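Local coordinates for guanine nucleotide exchange protein (Legionella pneumophila, PDB 1XSZ) that probably acts as a guanine nucleotide exchange factor for ADP-ribosylation factor (Arf) GTPases, its active site lying beneath a C-terminal capping domain, at residues A[87-92]-A[135-140]; A[309-314]-A[340-345]. All coordinates share one frame; numbering follows the deposited sequence.

Contact 1: A[87-92]-A[135-140]; sequences QSFVEG and YLLAFQ
With CG trans to the backbone N in both residues (chi1 178° in Phe-89, -152° in Leu-137), each side chain is sent toward the other helix, and the two cross at a slant: the Phe-89 ring leaves the start of helix 89-98 and slides beneath the isobutyl group of Leu-137. In the conformer described here, one of two modelled for Leu-137, CD2 stands 3.6 Å from the centroid of the Phe-89 ring and almost exactly on its normal, a CH-pi contact over one face. At the far end of the ring, Phe-89 CZ lies 3.6 Å from Leu-137 CB. At the ring edge the same Phe-89 CZ comes within 3.5 Å of Ala-138 N and 4.0 Å of Ala-138 CB, which places the aromatic tip against the backbone of helix 131-149. Next to the ring, Ser-88 is the N-cap of helix 89-98; its OG accepts from Glu-91 N at 3.1 Å, a nearly straight bond that closes the first turn, and Glu-188 is a second partner of this hydroxyl. The contact illustrates how one aromatic can join two helices of an all-helical Sec7 domain through buried apolar packing. Tyr-120 of helix 106-123 meets the Phe-89 ring edge-to-face, Val-113 of that helix touches Ala-138, and Phe-181 and Leu-185 of helix 179-191 pack on Leu-137.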
loop_
_atom_site.group_PDB
_atom_site.type_symbol
_atom_site.label_atom_id
_atom_site.label_comp_id
_atom_site.label_asym_id
_atom_site.label_seq_id
_atom_site.Cartn_x
_atom_site.Cartn_y
_atom_site.Cartn_z
ATOM N N GLN A 87 -26.054 -0.249 -6.313
ATOM C CA GLN A 87 -25.568 -1.025 -5.174
ATOM C C GLN A 87 -25.635 -0.256 -3.870
ATOM O O GLN A 87 -25.539 0.968 -3.855
ATOM C CB GLN A 87 -24.108 -1.431 -5.378
ATOM C CG GLN A 87 -23.827 -2.327 -6.558
ATOM C CD GLN A 87 -22.366 -2.733 -6.599
ATOM O OE1 GLN A 87 -22.011 -3.865 -6.274
ATOM N NE2 GLN A 87 -21.510 -1.798 -6.977
ATOM N N SER A 88 -25.785 -0.994 -2.775
ATOM C CA SER A 88 -25.792 -0.392 -1.450
ATOM C C SER A 88 -24.341 0.015 -1.181
ATOM O O SER A 88 -23.435 -0.329 -1.949
ATOM C CB SER A 88 -26.229 -1.411 -0.402
ATOM O OG SER A 88 -25.229 -2.401 -0.223
ATOM N N PHE A 89 -24.117 0.739 -0.091
ATOM C CA PHE A 89 -22.768 1.172 0.255
ATOM C C PHE A 89 -21.844 -0.024 0.475
ATOM O O PHE A 89 -20.742 -0.074 -0.074
ATOM C CB PHE A 89 -22.790 2.027 1.524
ATOM C CG PHE A 89 -21.427 2.469 1.975
ATOM C CD1 PHE A 89 -20.803 3.557 1.377
ATOM C CD2 PHE A 89 -20.750 1.771 2.969
ATOM C CE1 PHE A 89 -19.523 3.951 1.758
ATOM C CE2 PHE A 89 -19.464 2.158 3.356
ATOM C CZ PHE A 89 -18.854 3.244 2.753
ATOM N N VAL A 90 -22.296 -0.983 1.275
ATOM C CA VAL A 90 -21.475 -2.147 1.567
ATOM C C VAL A 90 -21.216 -2.980 0.324
ATOM O O VAL A 90 -20.105 -3.457 0.125
ATOM C CB VAL A 90 -22.108 -3.008 2.680
ATOM C CG1 VAL A 90 -21.288 -4.274 2.907
ATOM C CG2 VAL A 90 -22.158 -2.194 3.974
ATOM N N GLU A 91 -22.226 -3.155 -0.522
ATOM C CA GLU A 91 -22.023 -3.953 -1.727
ATOM C C GLU A 91 -21.056 -3.251 -2.676
ATOM O O GLU A 91 -20.227 -3.899 -3.313
ATOM C CB GLU A 91 -23.352 -4.219 -2.434
ATOM C CG GLU A 91 -23.246 -5.192 -3.608
ATOM C CD GLU A 91 -22.814 -6.595 -3.197
ATOM O OE1 GLU A 91 -22.668 -7.455 -4.091
ATOM O OE2 GLU A 91 -22.624 -6.846 -1.990
ATOM N N GLY A 92 -21.158 -1.930 -2.768
ATOM C CA GLY A 92 -20.252 -1.191 -3.632
ATOM C C GLY A 92 -18.824 -1.335 -3.139
ATOM O O GLY A 92 -17.904 -1.575 -3.925
ATOM N N TYR A 135 -15.558 8.189 3.412
ATOM C CA TYR A 135 -14.270 7.600 3.780
ATOM C C TYR A 135 -14.359 7.023 5.193
ATOM O O TYR A 135 -13.919 5.899 5.448
ATOM C CB TYR A 135 -13.170 8.666 3.702
ATOM C CG TYR A 135 -11.820 8.222 4.227
ATOM C CD1 TYR A 135 -11.090 7.218 3.590
ATOM C CD2 TYR A 135 -11.271 8.819 5.359
ATOM C CE1 TYR A 135 -9.839 6.824 4.073
ATOM C CE2 TYR A 135 -10.027 8.437 5.849
ATOM C CZ TYR A 135 -9.315 7.441 5.201
ATOM O OH TYR A 135 -8.079 7.081 5.684
ATOM N N LEU A 136 -14.921 7.791 6.121
ATOM C CA LEU A 136 -15.074 7.312 7.490
ATOM C C LEU A 136 -15.894 6.019 7.492
ATOM O O LEU A 136 -15.523 5.036 8.135
ATOM C CB LEU A 136 -15.773 8.367 8.358
ATOM C CG LEU A 136 -16.177 7.896 9.762
ATOM C CD1 LEU A 136 -14.936 7.567 10.576
ATOM C CD2 LEU A 136 -16.997 8.976 10.453
ATOM N N LEU A 137 -17.009 6.022 6.771
ATOM C CA LEU A 137 -17.867 4.847 6.705
ATOM C C LEU A 137 -17.108 3.661 6.115
ATOM O O LEU A 137 -17.225 2.536 6.602
ATOM C CB LEU A 137 -19.095 5.143 5.845
ATOM C CG LEU A 137 -20.364 4.355 6.159
ATOM C CD1 LEU A 137 -20.861 4.693 7.563
ATOM C CD2 LEU A 137 -21.419 4.706 5.130
ATOM N N ALA A 138 -16.330 3.921 5.067
ATOM C CA ALA A 138 -15.561 2.872 4.417
ATOM C C ALA A 138 -14.534 2.223 5.334
ATOM O O ALA A 138 -14.517 0.996 5.457
ATOM C CB ALA A 138 -14.882 3.412 3.161
ATOM N N PHE A 139 -13.688 3.018 5.989
ATOM C CA PHE A 139 -12.693 2.381 6.835
ATOM C C PHE A 139 -13.296 1.799 8.109
ATOM O O PHE A 139 -12.796 0.804 8.628
ATOM C CB PHE A 139 -11.455 3.295 7.061
ATOM C CG PHE A 139 -11.622 4.389 8.082
ATOM C CD1 PHE A 139 -11.697 4.094 9.438
ATOM C CD2 PHE A 139 -11.580 5.728 7.688
ATOM C CE1 PHE A 139 -11.715 5.114 10.395
ATOM C CE2 PHE A 139 -11.598 6.756 8.639
ATOM C CZ PHE A 139 -11.663 6.443 9.993
ATOM N N GLN A 140 -14.399 2.366 8.592
ATOM C CA GLN A 140 -15.054 1.802 9.766
ATOM C C GLN A 140 -15.634 0.436 9.368
ATOM O O GLN A 140 -15.559 -0.521 10.134
ATOM C CB GLN A 140 -16.174 2.726 10.269
ATOM C CG GLN A 140 -15.699 3.995 10.966
ATOM C CD GLN A 140 -15.068 3.732 12.320
ATOM O OE1 GLN A 140 -15.441 2.795 13.021
ATOM N NE2 GLN A 140 -14.124 4.579 12.705
#

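Contact 2: A[309-314]-A[340-345]; sequences LAAKAA and DNQKKL
Helices 306-315 and 332-351 approach most closely within these segments where Lys-312 and Gln-342 face each other, their CA atoms 6.0 Å apart. This is helix-helix packing in the alpha/beta capping domain, where helix 306-315 lies between an antiparallel sheet and the long C-terminal helix. The short spacing suits the residues at the interface: Ala-311 offers just a methyl, and its CB rests 3.9 Å from Gln-342 CG. Beyond that point the glutamine turns. Its chain bends at chi2 (-54°), folding the amide back alongside Lys-312, whose own chain runs out extended past CG. The amide and the lysine methylenes thus meet at a slant, Lys-312 CG lying 3.3 Å from Gln-342 OE1 and 3.4 Å from Gln-342 CD. Farther along, Lys-312 CE lies 3.9 Å from Gln-342 NE2, so the aliphatic part of the lysine runs past both polar atoms of the amide. This is van der Waals contact at the partly exposed margin of the interface, with the buried alanine behind it. On the sheet side of helix 306-315, Ala-310, Ala-311 and Ala-314 pack on Tyr-205 of strand 204-208, and Ala-310 and Ala-314 also reach Ile-298 of strand 295-300. Lys-343 extends toward the C-terminal end of helix 306-315, where its NZ hydrogen-bonds to Ala-315 O. A water also lies here, 2.8 Å from Ala-314 O, to which it can donate, and it accepts a weak bond from Lys-343 NZ at 3.2 Å.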
loop_
_atom_site.group_PDB
_atom_site.type_symbol
_atom_site.label_atom_id
_atom_site.label_comp_id
_atom_site.label_asym_id
_atom_site.label_seq_id
_atom_site.Cartn_x
_atom_site.Cartn_y
_atom_site.Cartn_z
ATOM N N LEU A 309 21.155 3.402 -0.796
ATOM C CA LEU A 309 20.699 3.808 0.528
ATOM C C LEU A 309 19.752 2.753 1.101
ATOM O O LEU A 309 19.874 2.352 2.256
ATOM C CB LEU A 309 19.991 5.166 0.455
ATOM C CG LEU A 309 19.374 5.683 1.761
ATOM C CD1 LEU A 309 20.443 5.801 2.843
ATOM C CD2 LEU A 309 18.726 7.036 1.511
ATOM N N ALA A 310 18.805 2.302 0.288
ATOM C CA ALA A 310 17.860 1.284 0.730
ATOM C C ALA A 310 18.584 -0.034 1.038
ATOM O O ALA A 310 18.303 -0.690 2.042
ATOM C CB ALA A 310 16.800 1.067 -0.346
ATOM N N ALA A 311 19.531 -0.400 0.173
ATOM C CA ALA A 311 20.285 -1.639 0.348
ATOM C C ALA A 311 21.103 -1.613 1.635
ATOM O O ALA A 311 21.217 -2.623 2.326
ATOM C CB ALA A 311 21.196 -1.872 -0.848
ATOM N N LYS A 312 21.677 -0.455 1.950
ATOM C CA LYS A 312 22.472 -0.323 3.171
ATOM C C LYS A 312 21.596 -0.508 4.401
ATOM O O LYS A 312 21.975 -1.191 5.353
ATOM C CB LYS A 312 23.149 1.047 3.224
ATOM C CG LYS A 312 24.277 1.219 2.229
ATOM C CD LYS A 312 24.901 2.600 2.333
ATOM C CE LYS A 312 25.968 2.797 1.267
ATOM N NZ LYS A 312 26.566 4.158 1.332
ATOM N N ALA A 313 20.416 0.102 4.391
ATOM C CA ALA A 313 19.519 -0.039 5.527
ATOM C C ALA A 313 19.132 -1.510 5.708
ATOM O O ALA A 313 19.190 -2.050 6.810
ATOM C CB ALA A 313 18.274 0.824 5.328
ATOM N N ALA A 314 18.755 -2.169 4.614
ATOM C CA ALA A 314 18.364 -3.573 4.684
ATOM C C ALA A 314 19.513 -4.471 5.142
ATOM O O ALA A 314 19.320 -5.394 5.935
ATOM C CB ALA A 314 17.842 -4.034 3.318
ATOM N N ASP A 340 23.436 -7.572 -1.834
ATOM C CA ASP A 340 24.545 -8.506 -1.679
ATOM C C ASP A 340 25.882 -7.773 -1.593
ATOM O O ASP A 340 26.776 -8.192 -0.852
ATOM C CB ASP A 340 24.585 -9.510 -2.836
ATOM C CG ASP A 340 23.507 -10.576 -2.731
ATOM O OD1 ASP A 340 22.817 -10.672 -1.692
ATOM O OD2 ASP A 340 23.360 -11.345 -3.707
ATOM N N ASN A 341 26.024 -6.690 -2.350
ATOM C CA ASN A 341 27.259 -5.916 -2.320
ATOM C C ASN A 341 27.444 -5.285 -0.949
ATOM O O ASN A 341 28.556 -5.258 -0.417
ATOM C CB ASN A 341 27.257 -4.845 -3.410
ATOM C CG ASN A 341 27.406 -5.437 -4.795
ATOM O OD1 ASN A 341 27.897 -6.556 -4.951
ATOM N ND2 ASN A 341 27.000 -4.686 -5.811
ATOM N N GLN A 342 26.364 -4.780 -0.364
ATOM C CA GLN A 342 26.471 -4.184 0.961
ATOM C C GLN A 342 26.825 -5.260 1.992
ATOM O O GLN A 342 27.609 -5.009 2.906
ATOM C CB GLN A 342 25.168 -3.478 1.350
ATOM C CG GLN A 342 24.867 -2.214 0.548
ATOM C CD GLN A 342 26.010 -1.214 0.571
ATOM O OE1 GLN A 342 26.653 -1.009 1.601
ATOM N NE2 GLN A 342 26.261 -0.579 -0.569
ATOM N N LYS A 343 26.258 -6.457 1.858
ATOM C CA LYS A 343 26.578 -7.537 2.793
ATOM C C LYS A 343 28.050 -7.922 2.654
ATOM O O LYS A 343 28.715 -8.236 3.646
ATOM C CB LYS A 343 25.697 -8.769 2.540
ATOM C CG LYS A 343 24.283 -8.655 3.085
ATOM C CD LYS A 343 24.274 -8.551 4.612
ATOM C CE LYS A 343 22.864 -8.710 5.162
ATOM N NZ LYS A 343 22.817 -8.509 6.642
ATOM N N LYS A 344 28.556 -7.911 1.425
ATOM C CA LYS A 344 29.953 -8.249 1.188
ATOM C C LYS A 344 30.851 -7.211 1.854
ATOM O O LYS A 344 31.877 -7.555 2.440
ATOM C CB LYS A 344 30.250 -8.310 -0.312
ATOM C CG LYS A 344 29.694 -9.541 -1.008
ATOM C CD LYS A 344 30.107 -9.575 -2.470
ATOM C CE LYS A 344 29.628 -10.845 -3.155
ATOM N NZ LYS A 344 30.069 -10.902 -4.575
ATOM N N LEU A 345 30.457 -5.945 1.765
ATOM C CA LEU A 345 31.231 -4.864 2.374
ATOM C C LEU A 345 31.321 -5.098 3.877
ATOM O O LEU A 345 32.395 -4.998 4.471
ATOM C CB LEU A 345 30.564 -3.511 2.110
ATOM C CG LEU A 345 31.201 -2.302 2.804
ATOM C CD1 LEU A 345 32.641 -2.154 2.343
ATOM C CD2 LEU A 345 30.406 -1.042 2.491
HETATM O O HOH W 1 19.647 -8.141 6.073
#

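In the fold
From the N terminus the chain first builds the helical Sec7 region, where contact 1 brings helix 89-98 against helix 131-149 and closes an excursion of 42 residues, mostly helical, that includes helix 106-123. The chain then passes into the capping domain and completes five strands of its sheet before contact 2 opens. That contact closes a shorter excursion of 25 residues, which includes strand 323-325 at one margin of the sheet. The two closures follow in series, neither nested nor crossed, with centres about 43 Å apart on opposite sides of the chain's centre. Each joins two helices of a single region: one inside the Sec7 bundle, the other beside the sheet of the cap.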